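Long-range contacts in tailspike protein (Acinetobacter phage vB_ApiP_P1, PDB 6E1R), which probably binds and hydrolyses capsular polysaccharide of its Acinetobacter baumannii host, this chain being the tailspike without its N-terminal part: residues G16-K21 with V35-Y41; K110-D114 with R130-D134; G167-A173 with C198-L204; L24-G29 with I67-V71; V101-T105 with T123-L129. All blocks are in the same frame, centred on the assembly; numbering follows the deposited sequence.

Interaction 1. Residues G16-K21 with V35-Y41; sequences GVVNSK and VLMTGYY
Lys21 lays the aliphatic part of its side chain along the ring of Tyr40. Its CB stands over one ring face in a CH-pi contact, 3.8 Å from the centroid. With CG anti to the backbone N (chi1 179°) and a bend at the next bond, the chain runs beside the ring, and Lys21 CE comes 3.6 Å from Tyr40 OH. That hydroxyl is hydrogen-bonded to Gly63 O. The backbone ties the same pair, Lys21 N donating to Tyr40 O at 2.6 Å from well above the carbonyl plane.

Val18 carries the other end of the contact. Its CG2 rests 3.6 Å from CG of the selenomethionine Met37, while Val18 CG1 meets Val35 CG2 at 4.0 Å, these two side chains crossing at about a right angle. Val18 also sits in the parallel ladder: its N binds Leu36 O at 2.7 Å, and its O takes Thr38 N at 2.9 Å. On the other face Val17 and Leu36 point the same way, Val17 CG1 touching Leu36 CD2 at 3.7 Å.

Strands 16-18 and 34-37 are the parallel pair of a beta-alpha-beta unit whose helix 21-25 begins after the N-cap Ser20 and packs Leu24 on Val35. Beyond, strand 49-53 runs antiparallel to 34-37 and sets Phe51 against Val35 and Met37, whereas Leu36 reaches His50 of the second subunit.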
# COMPACT_ATOMS: atom_id res chain seq x y z
N GLY A 16 20.82 47.46 -31.06
CA GLY A 16 19.64 47.45 -31.90
C GLY A 16 18.80 46.22 -31.61
O GLY A 16 19.00 45.53 -30.61
N VAL A 17 17.83 45.99 -32.49
CA VAL A 17 16.92 44.85 -32.38
C VAL A 17 16.89 44.11 -33.71
O VAL A 17 16.85 44.73 -34.78
CB VAL A 17 15.51 45.30 -31.96
CG1 VAL A 17 15.52 45.86 -30.55
CG2 VAL A 17 14.96 46.32 -32.93
N VAL A 18 16.94 42.79 -33.64
CA VAL A 18 16.83 41.93 -34.81
C VAL A 18 15.65 40.99 -34.60
O VAL A 18 15.22 40.74 -33.47
CB VAL A 18 18.12 41.13 -35.10
CG1 VAL A 18 19.30 42.08 -35.23
CG2 VAL A 18 18.38 40.12 -33.99
N ASN A 19 15.10 40.49 -35.70
CA ASN A 19 13.87 39.71 -35.66
C ASN A 19 14.05 38.24 -35.99
O ASN A 19 13.07 37.48 -35.95
CB ASN A 19 12.82 40.33 -36.59
CG ASN A 19 13.23 40.29 -38.05
OD1 ASN A 19 14.38 40.00 -38.37
ND2 ASN A 19 12.29 40.59 -38.94
N SER A 20 15.26 37.80 -36.33
CA SER A 20 15.48 36.41 -36.71
C SER A 20 16.94 36.06 -36.50
O SER A 20 17.80 36.92 -36.32
CB SER A 20 15.06 36.16 -38.17
OG SER A 20 15.87 36.90 -39.06
N LYS A 21 17.21 34.75 -36.55
CA LYS A 21 18.58 34.27 -36.40
C LYS A 21 19.42 34.57 -37.63
O LYS A 21 20.62 34.84 -37.52
CB LYS A 21 18.57 32.76 -36.11
CG LYS A 21 19.95 32.13 -35.96
CD LYS A 21 20.28 31.24 -37.15
CE LYS A 21 21.61 30.52 -36.94
NZ LYS A 21 21.88 29.54 -38.03
N VAL A 35 22.45 43.07 -28.21
CA VAL A 35 21.36 43.20 -29.17
C VAL A 35 20.16 42.42 -28.66
O VAL A 35 20.29 41.50 -27.85
CB VAL A 35 21.79 42.71 -30.58
CG1 VAL A 35 21.92 41.19 -30.59
CG2 VAL A 35 20.83 43.19 -31.65
N LEU A 36 18.98 42.81 -29.13
CA LEU A 36 17.72 42.16 -28.77
C LEU A 36 17.19 41.40 -29.98
O LEU A 36 16.94 42.00 -31.03
CB LEU A 36 16.69 43.19 -28.29
CG LEU A 36 15.24 42.71 -28.18
CD1 LEU A 36 15.10 41.53 -27.23
CD2 LEU A 36 14.34 43.85 -27.74
N MSE A 37 17.03 40.09 -29.83
CA MSE A 37 16.44 39.28 -30.88
C MSE A 37 15.02 38.89 -30.49
O MSE A 37 14.79 38.31 -29.43
CB MSE A 37 17.28 38.04 -31.16
CG MSE A 37 16.84 37.28 -32.41
SE MSE A 37 18.00 35.79 -32.86
CE MSE A 37 17.47 34.55 -31.45
N THR A 38 14.06 39.21 -31.36
CA THR A 38 12.65 38.89 -31.13
C THR A 38 12.31 37.68 -32.00
O THR A 38 11.85 37.82 -33.13
CB THR A 38 11.76 40.09 -31.46
OG1 THR A 38 11.90 40.43 -32.84
CG2 THR A 38 12.15 41.28 -30.60
N GLY A 39 12.54 36.50 -31.45
CA GLY A 39 12.24 35.27 -32.16
C GLY A 39 13.40 34.72 -32.98
O GLY A 39 14.17 35.48 -33.57
N TYR A 40 13.52 33.39 -33.00
CA TYR A 40 14.58 32.75 -33.78
C TYR A 40 14.36 32.93 -35.27
O TYR A 40 15.32 33.04 -36.03
CB TYR A 40 14.65 31.27 -33.41
CG TYR A 40 15.94 30.57 -33.79
CD1 TYR A 40 16.18 30.16 -35.10
CD2 TYR A 40 16.91 30.30 -32.83
CE1 TYR A 40 17.35 29.51 -35.44
CE2 TYR A 40 18.08 29.65 -33.17
CZ TYR A 40 18.30 29.26 -34.47
OH TYR A 40 19.47 28.62 -34.80
N TYR A 41 13.10 32.98 -35.71
CA TYR A 41 12.75 33.19 -37.10
C TYR A 41 11.95 34.48 -37.23
O TYR A 41 11.37 34.98 -36.26
CB TYR A 41 11.95 32.01 -37.67
CG TYR A 41 12.71 30.71 -37.70
CD1 TYR A 41 13.38 30.30 -38.85
CD2 TYR A 41 12.75 29.88 -36.59
CE1 TYR A 41 14.08 29.11 -38.88
CE2 TYR A 41 13.44 28.68 -36.61
CZ TYR A 41 14.10 28.30 -37.76
OH TYR A 41 14.79 27.11 -37.79

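Interaction 2. Residues K110-D114 with R130-D134; sequences KLVVD and RIEGD
Lys110 CD lies over one face of the Arg130 guanidinium, 3.6 Å above its plane and displaced toward the rim, and Glu132 OE2 occupies an edge in that plane. Arg130 NE and NH2 both point at this oxygen, but the bonds are weak, 3.4 Å each from Glu132 OE2. The other carboxylate oxygen, Glu132 OE1, forms a weak salt bridge with Lys110 NZ, also at 3.4 Å. The extended lysine chain thus crosses the guanidinium on its way to the same carboxylate. Lys168 of the third subunit adds a salt bridge to Glu132, and Gly133 O of that subunit accepts from Arg130 NH1.

Beneath this network the strands pair in parallel, as on adjacent rungs of the beta-helix characteristic of tailspikes. Leu111 N binds Arg130 O at 2.7 Å, Leu111 O takes Glu132 N, and Val113 N binds Glu132 O.

On the opposite face of the strands Ile131, with CG1 anti to the backbone N (chi1 175°), brings CD1 to 3.6 Å from Val113 CG2 and 4.0 Å from Leu111 CD2. Leu111 also packs on Ala100 and Ala104 of helix 94-106. Farther along, Val113 O and Asp134 OD1, both acceptors, are bridged by Arg142, whose NE serves the carbonyl and whose NH2 the carboxylate.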
# COMPACT_ATOMS: atom_id res chain seq x y z
N LYS A 110 17.85 21.93 -18.00
CA LYS A 110 16.57 21.42 -18.45
C LYS A 110 16.18 22.02 -19.80
O LYS A 110 16.58 23.14 -20.15
CB LYS A 110 15.47 21.70 -17.42
CG LYS A 110 15.04 23.15 -17.31
CD LYS A 110 13.93 23.29 -16.28
CE LYS A 110 13.32 24.68 -16.29
NZ LYS A 110 12.16 24.76 -15.35
N LEU A 111 15.39 21.27 -20.55
CA LEU A 111 14.87 21.70 -21.84
C LEU A 111 13.36 21.92 -21.72
O LEU A 111 12.66 21.15 -21.06
CB LEU A 111 15.16 20.66 -22.92
CG LEU A 111 14.63 20.96 -24.33
CD1 LEU A 111 15.26 22.23 -24.88
CD2 LEU A 111 14.88 19.78 -25.25
N VAL A 112 12.88 22.98 -22.36
CA VAL A 112 11.47 23.37 -22.29
C VAL A 112 10.92 23.42 -23.71
O VAL A 112 11.50 24.08 -24.58
CB VAL A 112 11.29 24.72 -21.58
CG1 VAL A 112 9.84 25.18 -21.68
CG2 VAL A 112 11.72 24.62 -20.13
N VAL A 113 9.80 22.74 -23.93
CA VAL A 113 9.10 22.76 -25.21
C VAL A 113 8.01 23.81 -25.10
O VAL A 113 7.04 23.64 -24.35
CB VAL A 113 8.53 21.38 -25.56
CG1 VAL A 113 8.03 21.37 -27.00
CG2 VAL A 113 9.58 20.31 -25.35
N ASP A 114 8.15 24.91 -25.84
CA ASP A 114 7.27 26.05 -25.72
C ASP A 114 6.17 26.09 -26.78
O ASP A 114 5.26 26.92 -26.67
CB ASP A 114 8.09 27.35 -25.75
CG ASP A 114 9.12 27.36 -26.86
OD1 ASP A 114 9.51 26.26 -27.32
OD2 ASP A 114 9.57 28.46 -27.25
N ARG A 130 16.44 16.21 -19.16
CA ARG A 130 15.26 16.70 -18.46
C ARG A 130 14.52 17.65 -19.39
O ARG A 130 15.01 18.74 -19.68
CB ARG A 130 15.64 17.39 -17.15
CG ARG A 130 14.48 18.06 -16.44
CD ARG A 130 14.95 18.79 -15.20
NE ARG A 130 13.92 19.66 -14.64
CZ ARG A 130 14.14 20.57 -13.70
NH1 ARG A 130 15.35 20.73 -13.21
NH2 ARG A 130 13.14 21.32 -13.26
N ILE A 131 13.35 17.22 -19.87
CA ILE A 131 12.57 17.98 -20.83
C ILE A 131 11.16 18.14 -20.28
O ILE A 131 10.55 17.17 -19.81
CB ILE A 131 12.56 17.30 -22.22
CG1 ILE A 131 11.63 18.03 -23.19
CG2 ILE A 131 12.18 15.82 -22.10
CD1 ILE A 131 11.65 17.45 -24.59
N GLU A 132 10.64 19.37 -20.33
CA GLU A 132 9.34 19.69 -19.76
C GLU A 132 8.51 20.48 -20.77
O GLU A 132 9.03 20.99 -21.77
CB GLU A 132 9.49 20.49 -18.46
CG GLU A 132 10.33 19.80 -17.40
CD GLU A 132 10.50 20.64 -16.14
OE1 GLU A 132 10.56 21.88 -16.26
OE2 GLU A 132 10.60 20.05 -15.04
N GLY A 133 7.22 20.57 -20.50
CA GLY A 133 6.31 21.32 -21.35
C GLY A 133 5.49 22.30 -20.53
O GLY A 133 5.13 22.03 -19.39
N ASP A 134 5.20 23.45 -21.14
CA ASP A 134 4.46 24.52 -20.48
C ASP A 134 3.02 24.63 -20.99
O ASP A 134 2.40 25.69 -20.85
CB ASP A 134 5.18 25.85 -20.65
CG ASP A 134 5.52 26.16 -22.10
OD1 ASP A 134 5.00 25.47 -23.00
OD2 ASP A 134 6.29 27.11 -22.34

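Interaction 3. Residues G167-A173 with C198-L204; sequences GKLMFKA and CVFDRSL
Phe171 and Phe200 lie side by side on neighbouring rungs of the parallel beta-helix. Each has CG anti to its carbonyl carbon (chi1 -56° in Phe171), which makes both rings leave their strands in the same direction. The planes are 26° apart and slid past each other, with centroids separated by 5.3 Å, so the two rings barely overlap. Phe171 CD2 sits over a face of the Phe200 ring, 3.7 Å from Phe200 CE2. Phe222 stacks on Phe200 in turn, and Ala181, Ile152 and Phe153 from other strands pack on Phe171.

The selenomethionine Met170 goes to the other face of the strands. Its chain, CG anti to the backbone N and extended from there, crosses Val199 so that Met170 CE reaches Val199 CG1 at 3.7 Å and Asp201 OD2 at 3.4 Å. Lys172, likewise extended, rests its CG 3.7 Å from Asp201 CB, while its ammonium stays too far from the carboxylate for a salt bridge. The backbone ladder runs from Leu169 O to Val199 N, from Val199 O to Phe171 N and from Phe171 O to Asp201 N.

Asp201 then opens a type I turn. Its OD1 accepts Ser203 N on the anti lone pair, making an Asx turn, and also takes Ser203 OG from 58° above the carboxylate plane; Ser227 N is a further donor. Leu204 folds back, its CD1 3.9 Å from Phe171 CB. The serine hydroxyl closes the end of the pairing: Ser203 OG accepts Ala173 N at 3.1 Å.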
# COMPACT_ATOMS: atom_id res chain seq x y z
N GLY A 167 8.36 15.75 -18.16
CA GLY A 167 7.35 16.42 -17.39
C GLY A 167 6.28 17.11 -18.22
O GLY A 167 6.57 18.08 -18.93
N LYS A 168 5.05 16.61 -18.13
CA LYS A 168 3.88 17.25 -18.71
C LYS A 168 4.03 17.44 -20.22
O LYS A 168 4.01 18.55 -20.75
CB LYS A 168 3.59 18.57 -18.00
CG LYS A 168 3.44 18.38 -16.49
CD LYS A 168 3.36 19.69 -15.73
CE LYS A 168 3.19 19.43 -14.24
NZ LYS A 168 3.27 20.68 -13.44
N LEU A 169 4.20 16.31 -20.91
CA LEU A 169 4.31 16.27 -22.36
C LEU A 169 3.31 15.27 -22.92
O LEU A 169 3.05 14.24 -22.30
CB LEU A 169 5.73 15.90 -22.81
CG LEU A 169 6.82 16.92 -22.50
CD1 LEU A 169 8.20 16.36 -22.83
CD2 LEU A 169 6.57 18.21 -23.26
N MSE A 170 2.75 15.59 -24.08
CA MSE A 170 1.80 14.70 -24.73
C MSE A 170 2.39 14.16 -26.03
O MSE A 170 3.08 14.88 -26.74
CB MSE A 170 0.48 15.42 -25.00
CG MSE A 170 -0.63 14.53 -25.53
SE MSE A 170 -2.35 15.43 -25.53
CE MSE A 170 -3.47 13.96 -26.16
N PHE A 171 2.13 12.89 -26.33
CA PHE A 171 2.68 12.24 -27.51
C PHE A 171 1.53 11.82 -28.42
O PHE A 171 0.63 11.09 -27.99
CB PHE A 171 3.53 11.04 -27.11
CG PHE A 171 4.65 11.38 -26.16
CD1 PHE A 171 5.87 11.83 -26.64
CD2 PHE A 171 4.47 11.28 -24.79
CE1 PHE A 171 6.89 12.15 -25.77
CE2 PHE A 171 5.49 11.60 -23.92
CZ PHE A 171 6.70 12.03 -24.41
N LYS A 172 1.57 12.27 -29.67
CA LYS A 172 0.54 11.98 -30.65
C LYS A 172 1.18 11.40 -31.90
O LYS A 172 2.40 11.30 -32.02
CB LYS A 172 -0.28 13.23 -31.00
CG LYS A 172 -0.95 13.91 -29.82
CD LYS A 172 -1.74 15.12 -30.28
CE LYS A 172 -2.47 15.78 -29.13
NZ LYS A 172 -3.24 16.98 -29.56
N ALA A 173 0.33 11.00 -32.85
CA ALA A 173 0.76 10.51 -34.15
C ALA A 173 -0.13 11.13 -35.21
O ALA A 173 -1.35 11.20 -35.05
CB ALA A 173 0.69 8.98 -34.22
N CYS A 198 2.33 12.87 -18.09
CA CYS A 198 2.47 12.73 -19.53
C CYS A 198 1.25 12.01 -20.10
O CYS A 198 0.75 11.05 -19.52
CB CYS A 198 3.75 11.97 -19.88
SG CYS A 198 5.27 12.87 -19.48
N VAL A 199 0.79 12.49 -21.25
CA VAL A 199 -0.39 11.95 -21.91
C VAL A 199 0.06 11.22 -23.17
O VAL A 199 0.94 11.70 -23.90
CB VAL A 199 -1.41 13.05 -22.25
CG1 VAL A 199 -2.64 12.47 -22.92
CG2 VAL A 199 -1.79 13.82 -20.99
N PHE A 200 -0.53 10.06 -23.42
CA PHE A 200 -0.21 9.23 -24.58
C PHE A 200 -1.48 9.08 -25.40
O PHE A 200 -2.41 8.38 -25.00
CB PHE A 200 0.35 7.88 -24.14
CG PHE A 200 1.66 7.98 -23.40
CD1 PHE A 200 1.68 8.29 -22.05
CD2 PHE A 200 2.86 7.78 -24.06
CE1 PHE A 200 2.88 8.39 -21.37
CE2 PHE A 200 4.06 7.88 -23.38
CZ PHE A 200 4.07 8.19 -22.03
N ASP A 201 -1.51 9.74 -26.56
CA ASP A 201 -2.70 9.76 -27.39
C ASP A 201 -2.95 8.38 -27.99
O ASP A 201 -2.02 7.63 -28.31
CB ASP A 201 -2.55 10.80 -28.50
CG ASP A 201 -3.87 11.14 -29.17
OD1 ASP A 201 -4.40 10.27 -29.89
OD2 ASP A 201 -4.37 12.26 -28.97
N ARG A 202 -4.23 8.05 -28.14
CA ARG A 202 -4.62 6.75 -28.68
C ARG A 202 -4.26 6.60 -30.15
O ARG A 202 -4.32 5.48 -30.68
CB ARG A 202 -6.12 6.53 -28.50
CG ARG A 202 -6.50 5.13 -28.05
CD ARG A 202 -8.01 4.94 -28.12
NE ARG A 202 -8.73 6.10 -27.58
CZ ARG A 202 -9.98 6.41 -27.91
NH1 ARG A 202 -10.65 5.66 -28.77
NH2 ARG A 202 -10.56 7.48 -27.37
N SER A 203 -3.89 7.69 -30.83
CA SER A 203 -3.44 7.60 -32.21
C SER A 203 -2.13 6.84 -32.34
O SER A 203 -1.84 6.30 -33.42
CB SER A 203 -3.28 9.00 -32.80
OG SER A 203 -2.44 9.81 -31.99
N LEU A 204 -1.34 6.77 -31.27
CA LEU A 204 -0.10 6.01 -31.29
C LEU A 204 -0.38 4.52 -31.42
O LEU A 204 -1.40 4.01 -30.94
CB LEU A 204 0.70 6.28 -30.02
CG LEU A 204 1.27 7.67 -29.80
CD1 LEU A 204 1.76 7.83 -28.37
CD2 LEU A 204 2.40 7.95 -30.79

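Interaction 4. Residues L24-G29 with I67-V71; sequences LEGLSG and INGWV
The type I' turn from Ile67 to Trp70, which links strands 66-67 and 70-72 into a hairpin, packs against Leu24 and Glu25 of helix 21-25 and the chain that follows them. Trp70 has the most surface buried. Leu24 CD1 lies over the face of its five-membered ring, 3.9 Å from the centroid, a CH-pi contact. CG anti to the carbonyl carbon (chi1 -63°) turns the indole toward the chain after the helix, where its N-H is used: Trp70 NE1 donates to Leu27 O at 3.1 Å in a nearly straight bond (170°). The acceptor is in the ring plane, whereas the donor stands above the plane of the Leu27 carbonyl. Beside it Leu27 CD2 touches Trp70 CZ2 at 3.4 Å, the two side chains at about a right angle, and Gly29 CA approaches Trp70 CZ2 to 3.8 Å.

A second bond grips the corner of the turn. Asn68 ND2 donates to Glu25 O at 3.2 Å, coming to that oxygen from the side of the C=O bond (angle 104°) and out of its plane. Next to it Ile67 CG2 meets Glu25 CB at 3.7 Å, and the tip of its other branch, Ile67 CD1, lies 3.9 Å from Leu24 CD2.

The helix packs over one face of the mixed five-stranded sheet; the hairpin forms an edge of that sheet and contributes the Trp70 side chain to the same side. There Trp70 presses on Val35 of strand 34-37, and both Leu24 and Trp70 on Phe51 of strand 49-53, whose Tyr53 meets the indole edge-to-face.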
# COMPACT_ATOMS: atom_id res chain seq x y z
N LEU A 24 20.87 37.85 -37.32
CA LEU A 24 21.88 37.98 -36.28
C LEU A 24 23.25 37.53 -36.77
O LEU A 24 24.26 38.18 -36.48
CB LEU A 24 21.48 37.17 -35.04
CG LEU A 24 22.43 37.29 -33.85
CD1 LEU A 24 22.33 38.67 -33.23
CD2 LEU A 24 22.15 36.21 -32.82
N GLU A 25 23.30 36.43 -37.52
CA GLU A 25 24.59 35.90 -37.97
C GLU A 25 25.25 36.84 -38.98
O GLU A 25 26.47 37.00 -38.97
CB GLU A 25 24.39 34.50 -38.55
CG GLU A 25 23.27 34.38 -39.57
CD GLU A 25 23.00 32.94 -39.97
OE1 GLU A 25 23.70 32.03 -39.46
OE2 GLU A 25 22.09 32.71 -40.79
N GLY A 26 24.46 37.44 -39.87
CA GLY A 26 25.00 38.41 -40.80
C GLY A 26 25.32 39.77 -40.20
O GLY A 26 26.02 40.56 -40.83
N LEU A 27 24.82 40.05 -39.00
CA LEU A 27 25.05 41.34 -38.36
C LEU A 27 26.40 41.35 -37.66
O LEU A 27 26.74 40.41 -36.92
CB LEU A 27 23.91 41.64 -37.38
CG LEU A 27 23.88 43.00 -36.67
CD1 LEU A 27 22.44 43.47 -36.51
CD2 LEU A 27 24.53 42.91 -35.32
N SER A 28 27.17 42.41 -37.88
CA SER A 28 28.50 42.57 -37.31
C SER A 28 28.46 43.47 -36.08
O SER A 28 27.60 44.34 -35.95
CB SER A 28 29.46 43.15 -38.35
OG SER A 28 30.79 43.17 -37.86
N GLY A 29 29.41 43.24 -35.17
CA GLY A 29 29.45 44.01 -33.94
C GLY A 29 30.84 44.03 -33.32
O GLY A 29 31.80 43.48 -33.87
N ILE A 67 26.33 32.57 -32.03
CA ILE A 67 25.96 32.73 -33.44
C ILE A 67 26.87 33.81 -34.03
O ILE A 67 26.57 35.00 -33.93
CB ILE A 67 24.48 33.08 -33.62
CG1 ILE A 67 23.60 31.96 -33.07
CG2 ILE A 67 24.16 33.32 -35.08
CD1 ILE A 67 22.12 32.28 -33.07
N ASN A 68 27.98 33.39 -34.63
CA ASN A 68 28.95 34.29 -35.26
C ASN A 68 29.38 35.40 -34.31
O ASN A 68 29.41 36.58 -34.66
CB ASN A 68 28.40 34.86 -36.57
CG ASN A 68 28.46 33.87 -37.72
OD1 ASN A 68 29.26 32.94 -37.69
ND2 ASN A 68 27.63 34.08 -38.73
N GLY A 69 29.74 35.01 -33.09
CA GLY A 69 30.23 35.92 -32.08
C GLY A 69 29.20 36.39 -31.09
O GLY A 69 29.57 36.89 -30.02
N TRP A 70 27.91 36.25 -31.40
CA TRP A 70 26.84 36.68 -30.51
C TRP A 70 26.51 35.53 -29.57
O TRP A 70 26.00 34.49 -30.00
CB TRP A 70 25.63 37.12 -31.31
CG TRP A 70 25.93 38.30 -32.17
CD1 TRP A 70 26.20 38.30 -33.51
CD2 TRP A 70 26.02 39.67 -31.74
NE1 TRP A 70 26.44 39.58 -33.94
CE2 TRP A 70 26.34 40.44 -32.88
CE3 TRP A 70 25.86 40.31 -30.51
CZ2 TRP A 70 26.50 41.82 -32.81
CZ3 TRP A 70 26.01 41.68 -30.46
CH2 TRP A 70 26.33 42.42 -31.60
N VAL A 71 26.79 35.72 -28.28
CA VAL A 71 26.56 34.69 -27.28
C VAL A 71 25.19 34.89 -26.65
O VAL A 71 24.82 36.01 -26.28
CB VAL A 71 27.67 34.69 -26.21
CG1 VAL A 71 28.11 33.27 -25.91
CG2 VAL A 71 28.86 35.51 -26.68

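Interaction 5. Residues V101-T105 with T123-L129; sequences VNTAT and TELDATL
Val101 and Leu129 meet at about a right angle, one methyl of the valine set against the fork of the leucine. Val101 CG1, anti to the backbone N (chi1 -166°), lies 3.7 Å from Leu129 CD2 and 3.8 Å from Leu129 CD1. The other branch turns elsewhere: the Val101 and Thr123 side chains cross at a slant, Val101 CG2 touching Thr123 CG2 at 3.9 Å.

One helical turn on, Thr105 wedges its methyl against segment 123-129. Thr105 CG2 is 3.8 Å from Leu129 CB and 3.7 Å from Leu129 CA, with Ala127 O also close. Thr105 OG1 turns back toward Val101 O, at a modelled distance too short to rely on.

Helix 94-106 here lies near the N-terminal end of the parallel beta-helix, where Ala104 packs on Leu79 of strand 79-80, an arrangement consistent with a cap on the hydrophobic interior. The type II turn from Asp126 to Leu129 makes a corner of the first coils, leading from strand 123-124 into strand 129-133.

At that corner Asp126 stands across both helix side chains. It is roughly perpendicular to Thr105, Asp126 CB being 3.7 Å from Thr105 OG1, and roughly perpendicular to Asn102, whose amide plane is turned 36° from the carboxylate. Lys156 forms a salt bridge with Asp126 OD1. Past the turn, Thr128 packs on Phe140 of the third subunit, and its backbone is hydrogen-bonded to that subunit.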
# COMPACT_ATOMS: atom_id res chain seq x y z
N VAL A 101 18.07 18.37 -27.57
CA VAL A 101 18.47 17.34 -26.61
C VAL A 101 19.99 17.31 -26.46
O VAL A 101 20.51 17.17 -25.35
CB VAL A 101 17.93 15.96 -27.04
CG1 VAL A 101 18.05 14.96 -25.91
CG2 VAL A 101 16.49 16.06 -27.52
N ASN A 102 20.71 17.44 -27.58
CA ASN A 102 22.17 17.46 -27.52
C ASN A 102 22.68 18.67 -26.75
O ASN A 102 23.66 18.57 -26.00
CB ASN A 102 22.76 17.43 -28.93
CG ASN A 102 22.61 16.08 -29.60
OD1 ASN A 102 22.90 15.04 -29.00
ND2 ASN A 102 22.18 16.08 -30.85
N THR A 103 22.03 19.83 -26.92
CA THR A 103 22.50 21.04 -26.25
C THR A 103 22.14 21.02 -24.77
O THR A 103 22.99 21.31 -23.92
CB THR A 103 21.90 22.28 -26.93
OG1 THR A 103 22.33 22.33 -28.30
CG2 THR A 103 22.35 23.54 -26.21
N ALA A 104 20.90 20.68 -24.44
CA ALA A 104 20.47 20.70 -23.05
C ALA A 104 21.25 19.70 -22.21
O ALA A 104 21.62 19.99 -21.06
CB ALA A 104 18.97 20.42 -22.95
N THR A 105 21.53 18.52 -22.76
CA THR A 105 22.26 17.51 -22.01
C THR A 105 23.74 17.87 -21.89
O THR A 105 24.34 17.67 -20.82
CB THR A 105 22.10 16.13 -22.66
OG1 THR A 105 22.41 16.21 -24.05
CG2 THR A 105 20.67 15.63 -22.49
N THR A 123 14.57 10.97 -32.45
CA THR A 123 15.56 11.68 -31.65
C THR A 123 16.08 10.75 -30.57
O THR A 123 15.32 10.35 -29.68
CB THR A 123 14.96 12.95 -31.03
OG1 THR A 123 13.90 13.44 -31.86
CG2 THR A 123 16.02 14.01 -30.85
N GLU A 124 17.37 10.42 -30.64
CA GLU A 124 17.94 9.52 -29.65
C GLU A 124 17.96 10.19 -28.28
O GLU A 124 18.32 11.36 -28.14
CB GLU A 124 19.36 9.11 -30.07
CG GLU A 124 19.39 8.22 -31.30
CD GLU A 124 20.74 7.57 -31.52
OE1 GLU A 124 21.71 7.96 -30.84
OE2 GLU A 124 20.83 6.66 -32.38
N LEU A 125 17.58 9.42 -27.26
CA LEU A 125 17.46 9.95 -25.90
C LEU A 125 18.85 10.01 -25.30
O LEU A 125 19.43 8.99 -24.91
CB LEU A 125 16.51 9.08 -25.08
CG LEU A 125 16.04 9.52 -23.69
CD1 LEU A 125 14.76 8.79 -23.34
CD2 LEU A 125 17.08 9.28 -22.61
N ASP A 126 19.41 11.22 -25.22
CA ASP A 126 20.67 11.41 -24.53
C ASP A 126 20.49 11.24 -23.03
O ASP A 126 19.41 11.49 -22.48
CB ASP A 126 21.24 12.80 -24.82
CG ASP A 126 21.66 12.97 -26.26
OD1 ASP A 126 21.88 11.95 -26.95
OD2 ASP A 126 21.76 14.13 -26.71
N ALA A 127 21.55 10.80 -22.37
CA ALA A 127 21.48 10.57 -20.93
C ALA A 127 21.24 11.88 -20.19
O ALA A 127 21.63 12.96 -20.65
CB ALA A 127 22.77 9.92 -20.44
N THR A 128 20.57 11.77 -19.04
CA THR A 128 20.30 12.89 -18.14
C THR A 128 19.44 13.97 -18.77
O THR A 128 19.47 15.13 -18.34
CB THR A 128 21.60 13.51 -17.60
OG1 THR A 128 22.30 14.17 -18.66
CG2 THR A 128 22.48 12.43 -16.99
N LEU A 129 18.65 13.63 -19.79
CA LEU A 129 17.77 14.62 -20.41
C LEU A 129 16.60 14.93 -19.49
O LEU A 129 15.86 14.04 -19.09
CB LEU A 129 17.24 14.11 -21.75
CG LEU A 129 16.12 14.98 -22.31
CD1 LEU A 129 16.63 16.36 -22.72
CD2 LEU A 129 15.39 14.30 -23.47

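In the fold
The five contacts form two groups. Interactions 1 and 4, with centres 11 Å apart, share the N-terminal region of this chain, with its mixed sheet: Val18 CG1 packs on Leu27 CD1 at 3.7 Å, and Lys21 CG on Ile67 CD1 at 3.6 Å. Interactions 2, 3 and 5 belong to the start of the beta-helix. Interaction 2 touches both others, its centre about 12 Å from that of interaction 5 and 15 Å from that of interaction 3. Gly133 N probably bonds Gly167 O at 3.0 Å, and Gly133 CA meets Leu169 CD2 at 3.7 Å. Interactions 2 and 5 touch through helix 94-106, and both reach the third subunit. Interactions 1 and 2 approach to about 8 Å (nearest atoms) without touching.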